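Local coordinates for protein 16S rRNA methylase (Uncultured bacterium, PDB 7JLZ) that probably methylates N1 of A1408 in the 16S rRNA of the 30S ribosomal subunit, a modification that confers resistance to aminoglycosides, at residues M1-T5 with I77-G81; C131-Y137 with P203-F209. All coordinates share one frame; numbering follows the deposited sequence.

Contact 1 (M1-T5 with I77-G81); sequences MKVVT and IYILG. With SO4 (sulfate ion), chain D.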
# COMPACT_ATOMS: atom_id res chain seq x y z
N MET A 1 4.24 -18.50 0.82
CA MET A 1 3.71 -17.46 -0.06
C MET A 1 4.46 -17.49 -1.39
O MET A 1 5.51 -18.12 -1.50
CB MET A 1 3.84 -16.09 0.59
CG MET A 1 5.26 -15.60 0.66
SD MET A 1 5.37 -14.10 1.65
CE MET A 1 7.13 -13.76 1.47
N LYS A 2 3.92 -16.80 -2.39
CA LYS A 2 4.42 -16.90 -3.76
C LYS A 2 5.06 -15.57 -4.16
O LYS A 2 4.38 -14.55 -4.24
CB LYS A 2 3.29 -17.28 -4.71
CG LYS A 2 2.66 -18.66 -4.44
CD LYS A 2 3.65 -19.81 -4.63
CE LYS A 2 2.95 -21.20 -4.55
NZ LYS A 2 2.36 -21.49 -3.21
N VAL A 3 6.38 -15.60 -4.39
CA VAL A 3 7.17 -14.43 -4.74
C VAL A 3 7.29 -14.36 -6.26
O VAL A 3 7.61 -15.36 -6.90
CB VAL A 3 8.55 -14.48 -4.07
CG1 VAL A 3 9.47 -13.40 -4.59
CG2 VAL A 3 8.40 -14.35 -2.53
N VAL A 4 7.02 -13.18 -6.83
CA VAL A 4 7.05 -12.98 -8.27
C VAL A 4 8.42 -12.46 -8.68
O VAL A 4 8.93 -11.49 -8.12
CB VAL A 4 5.95 -11.99 -8.72
CG1 VAL A 4 6.03 -11.74 -10.23
CG2 VAL A 4 4.56 -12.49 -8.32
N THR A 5 9.00 -13.09 -9.71
CA THR A 5 10.24 -12.62 -10.33
C THR A 5 10.06 -12.78 -11.84
O THR A 5 10.19 -13.89 -12.36
CB THR A 5 11.46 -13.38 -9.83
OG1 THR A 5 11.60 -13.19 -8.41
CG2 THR A 5 12.71 -12.89 -10.51
N ILE A 77 10.64 -6.68 -2.93
CA ILE A 77 10.10 -8.01 -3.16
C ILE A 77 8.63 -7.88 -3.53
O ILE A 77 7.93 -6.95 -3.08
CB ILE A 77 10.32 -8.92 -1.93
CG1 ILE A 77 9.98 -10.37 -2.26
CG2 ILE A 77 9.52 -8.43 -0.75
CD1 ILE A 77 10.12 -11.29 -1.08
N TYR A 78 8.16 -8.80 -4.37
CA TYR A 78 6.84 -8.73 -4.98
C TYR A 78 6.12 -10.06 -4.79
O TYR A 78 6.65 -11.11 -5.15
CB TYR A 78 6.94 -8.40 -6.48
CG TYR A 78 7.71 -7.12 -6.73
CD1 TYR A 78 9.11 -7.11 -6.79
CD2 TYR A 78 7.04 -5.91 -6.89
CE1 TYR A 78 9.81 -5.94 -6.99
CE2 TYR A 78 7.74 -4.73 -7.12
CZ TYR A 78 9.12 -4.75 -7.16
OH TYR A 78 9.83 -3.59 -7.37
N ILE A 79 4.90 -10.01 -4.24
CA ILE A 79 4.21 -11.19 -3.74
C ILE A 79 2.79 -11.24 -4.29
O ILE A 79 2.12 -10.21 -4.41
CB ILE A 79 4.19 -11.20 -2.19
CG1 ILE A 79 5.62 -11.25 -1.66
CG2 ILE A 79 3.36 -12.36 -1.62
CD1 ILE A 79 5.68 -11.07 -0.19
N LEU A 80 2.31 -12.45 -4.60
CA LEU A 80 0.92 -12.62 -4.98
C LEU A 80 0.03 -12.55 -3.75
O LEU A 80 0.28 -13.23 -2.75
CB LEU A 80 0.71 -13.96 -5.68
CG LEU A 80 1.21 -14.15 -7.10
CD1 LEU A 80 0.74 -15.51 -7.60
CD2 LEU A 80 0.69 -13.02 -7.99
N GLY A 81 -1.03 -11.76 -3.83
CA GLY A 81 -1.95 -11.69 -2.71
C GLY A 81 -3.09 -10.74 -3.00
O GLY A 81 -3.07 -9.97 -3.96
S SO4 D . 0.18 -21.21 0.99
O1 SO4 D . 1.39 -20.48 1.26
O2 SO4 D . -0.77 -20.34 0.35
O3 SO4 D . -0.37 -21.70 2.22
O4 SO4 D . 0.48 -22.32 0.11
O HOH W 1 1.42 -15.50 -1.92
O HOH W 2 10.30 -10.36 -6.05
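Met-1 crosses Ile-79 at an angle with the far half of its side chain. From CB the chain turns between the backbone N and the carbonyl carbon (chi1 71°), then runs extended through CG to SD, and it is the last two atoms that touch: SD lies 3.6 Å from Ile-79 CD1, and CE presses on the same methyl at 3.5 Å, closer than carbons usually come.

Next to this pair the two backbones meet at one bridge, Val-3 with Ile-79. Leu-80 N donates to Lys-2 O at 3.0 Å, while Val-4 N donates to Tyr-78 O at 2.7 Å. The strands splay at 125° between their directions, and where they part, water takes over: one molecule joins Lys-2 N to Leu-80 O, and a second joins Tyr-78 N to Val-4 O.

Val-3 and Val-4 then pack past the bridge. Val-3 CG2 meets Ile-77 CD1 at 3.8 Å, the two side chains crossing near a right angle, and Val-4 CG2 touches CG and CD2 of Leu-80. At the chain start, Met-1 N makes a weak hydrogen bond to a sulfate, probably from the crystallisation liquor, and an ordinary hydrogen bond to Glu-89 OE2.

Strand 2-5, the first arm of a beta hairpin with 8-11, is thus pinned against edge strand 76-80 of the Rossmann-like methyltransferase sheet. Helix 58-70 packs against Val-4 and Tyr-78, whose hydroxyl bonds to Ser-68; Ile-77 and Ile-79 also touch Ile-52 of the next strand, 49-55.

Contact 2 (C131-Y137 with P203-F209); sequences CEIVLGY and PLYQLKF
Leu-204 lays its CD2 methyl over one face of the Tyr-137 ring, 4.2 Å from the ring centroid, a CH-pi contact offset toward the rim; its other methyl, CD1, comes to 3.4 Å from Tyr-137 OH. This closes one end of an antiparallel strand pair in the seven-stranded sheet of a Rossmann-like methyltransferase, strand order 3-2-1-4-5-7-6, with 205-211 inserted antiparallel between 129-135 and the edge strand 172-179.

Six backbone bonds tie the strands, two each at the hydrogen-bonded pairs Cys-131 with Phe-209, Ile-133 with Leu-207, and Leu-135 with Tyr-205. On the face carrying these residues the contact is apolar: Ile-133 CD1 leans on Phe-209 CE1 at 3.8 Å, and Leu-135 CD1 meets Leu-207 CD1 at 4.0 Å. Phe-167 of helix 156-168 covers Ile-133, Leu-207 and Phe-209 there.

The face with Glu-132, Val-134, Gln-206 and Lys-208 is more polar. The Glu-132 carboxylate and the Gln-206 amide are turned 78° against each other, and the hydrogen bond from Gln-206 NE2 to Glu-132 OE2 is very short as modelled, 2.4 Å, its detail doubtful. Glu-132 stretches out fully, CG opposite the backbone N (chi1 177°), which carries its carboxylate alongside the Lys-208 chain; OE1 is 3.4 Å from Lys-208 CE but 4.2 Å from NZ, too long for an ion pair. That same OE1 instead takes a salt bridge from Lys-96 NZ of strand 94-100, which ties 129-135 to 94-100.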
# COMPACT_ATOMS: atom_id res chain seq x y z
N CYS A 131 0.12 3.59 9.06
CA CYS A 131 -0.58 3.31 7.81
C CYS A 131 -0.73 4.61 7.04
O CYS A 131 -1.08 5.64 7.62
CB CYS A 131 -1.96 2.70 8.08
SG CYS A 131 -2.94 2.40 6.60
N GLU A 132 -0.42 4.57 5.75
CA GLU A 132 -0.64 5.70 4.86
C GLU A 132 -1.61 5.26 3.78
O GLU A 132 -1.46 4.17 3.20
CB GLU A 132 0.68 6.18 4.24
CG GLU A 132 0.52 7.33 3.22
CD GLU A 132 1.84 7.80 2.64
OE1 GLU A 132 2.88 7.70 3.33
OE2 GLU A 132 1.84 8.29 1.48
N ILE A 133 -2.65 6.06 3.55
CA ILE A 133 -3.68 5.75 2.57
C ILE A 133 -3.72 6.90 1.58
O ILE A 133 -3.91 8.06 1.98
CB ILE A 133 -5.06 5.53 3.22
CG1 ILE A 133 -5.01 4.35 4.18
CG2 ILE A 133 -6.11 5.28 2.16
CD1 ILE A 133 -6.36 4.01 4.79
N VAL A 134 -3.52 6.59 0.31
CA VAL A 134 -3.60 7.57 -0.77
C VAL A 134 -4.97 7.42 -1.40
O VAL A 134 -5.35 6.33 -1.83
CB VAL A 134 -2.48 7.36 -1.79
CG1 VAL A 134 -2.66 8.29 -3.00
CG2 VAL A 134 -1.11 7.58 -1.13
N LEU A 135 -5.73 8.52 -1.45
CA LEU A 135 -7.10 8.53 -1.93
C LEU A 135 -7.21 9.38 -3.19
O LEU A 135 -6.49 10.37 -3.35
CB LEU A 135 -8.06 9.09 -0.87
CG LEU A 135 -8.36 8.24 0.36
CD1 LEU A 135 -9.32 8.95 1.31
CD2 LEU A 135 -8.93 6.91 -0.07
N GLY A 136 -8.11 8.96 -4.07
CA GLY A 136 -8.43 9.74 -5.25
C GLY A 136 -8.49 8.94 -6.54
O GLY A 136 -9.07 9.41 -7.53
N TYR A 137 -7.92 7.73 -6.54
CA TYR A 137 -7.90 6.91 -7.76
C TYR A 137 -9.19 6.13 -7.96
O TYR A 137 -9.57 5.88 -9.11
CB TYR A 137 -6.72 5.93 -7.73
CG TYR A 137 -5.35 6.55 -7.96
CD1 TYR A 137 -4.91 6.84 -9.25
CD2 TYR A 137 -4.51 6.84 -6.90
CE1 TYR A 137 -3.66 7.40 -9.47
CE2 TYR A 137 -3.25 7.39 -7.11
CZ TYR A 137 -2.84 7.67 -8.40
OH TYR A 137 -1.60 8.23 -8.62
N PRO A 203 -7.71 15.81 -7.85
CA PRO A 203 -6.79 15.90 -6.71
C PRO A 203 -6.57 14.54 -6.07
O PRO A 203 -7.45 13.67 -6.08
CB PRO A 203 -7.50 16.86 -5.76
CG PRO A 203 -8.94 16.54 -5.98
CD PRO A 203 -9.09 16.10 -7.43
N LEU A 204 -5.38 14.37 -5.51
CA LEU A 204 -5.05 13.17 -4.75
C LEU A 204 -4.68 13.57 -3.32
O LEU A 204 -4.10 14.64 -3.09
CB LEU A 204 -3.89 12.39 -5.39
CG LEU A 204 -4.18 11.75 -6.76
CD1 LEU A 204 -2.97 10.96 -7.23
CD2 LEU A 204 -5.42 10.85 -6.71
N TYR A 205 -5.01 12.70 -2.37
CA TYR A 205 -4.84 12.99 -0.96
C TYR A 205 -4.06 11.87 -0.29
O TYR A 205 -4.13 10.71 -0.71
CB TYR A 205 -6.18 13.16 -0.25
CG TYR A 205 -7.03 14.23 -0.88
CD1 TYR A 205 -6.86 15.57 -0.55
CD2 TYR A 205 -7.98 13.91 -1.85
CE1 TYR A 205 -7.63 16.55 -1.14
CE2 TYR A 205 -8.75 14.88 -2.44
CZ TYR A 205 -8.57 16.20 -2.08
OH TYR A 205 -9.35 17.16 -2.67
N GLN A 206 -3.31 12.25 0.73
CA GLN A 206 -2.51 11.36 1.56
C GLN A 206 -3.01 11.48 2.99
O GLN A 206 -3.11 12.58 3.52
CB GLN A 206 -1.05 11.77 1.46
CG GLN A 206 -0.03 10.79 2.00
CD GLN A 206 1.37 11.34 1.87
OE1 GLN A 206 1.69 12.39 2.43
NE2 GLN A 206 2.22 10.65 1.11
N LEU A 207 -3.29 10.35 3.62
CA LEU A 207 -3.75 10.32 5.01
C LEU A 207 -2.86 9.34 5.74
O LEU A 207 -2.58 8.26 5.23
CB LEU A 207 -5.22 9.88 5.12
CG LEU A 207 -6.33 10.83 4.67
CD1 LEU A 207 -6.37 10.99 3.15
CD2 LEU A 207 -7.68 10.34 5.18
N LYS A 208 -2.38 9.73 6.93
CA LYS A 208 -1.55 8.85 7.75
C LYS A 208 -2.26 8.57 9.06
O LYS A 208 -2.97 9.41 9.60
CB LYS A 208 -0.18 9.46 8.04
CG LYS A 208 0.62 9.65 6.74
CD LYS A 208 2.05 10.10 6.99
CE LYS A 208 2.81 10.22 5.66
NZ LYS A 208 4.18 10.79 5.82
N PHE A 209 -2.05 7.35 9.56
CA PHE A 209 -2.71 6.88 10.77
C PHE A 209 -1.72 6.11 11.62
O PHE A 209 -0.70 5.61 11.14
CB PHE A 209 -3.89 5.94 10.46
CG PHE A 209 -4.85 6.47 9.43
CD1 PHE A 209 -4.58 6.35 8.07
CD2 PHE A 209 -6.04 7.05 9.82
CE1 PHE A 209 -5.47 6.83 7.13
CE2 PHE A 209 -6.93 7.52 8.89
CZ PHE A 209 -6.64 7.41 7.54

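The molecule's centre lies between the two contacts, their own centres about 24 Å apart and their nearest atoms about 16 Å apart, so neither touches the other. What they share is the seven-stranded mixed sheet. Contact 1 reaches its edge strand 76-80, where the N-terminal hairpin is added on; contact 2 joins 129-135 to 205-211, one strand short of the other edge, 172-179. Between them run 49-55, 26-31 and 94-100. Both segments of contact 1 precede those of contact 2 in the sequence. Together they tie the two chain ends into opposite flanks of one Rossmann-like methyltransferase domain.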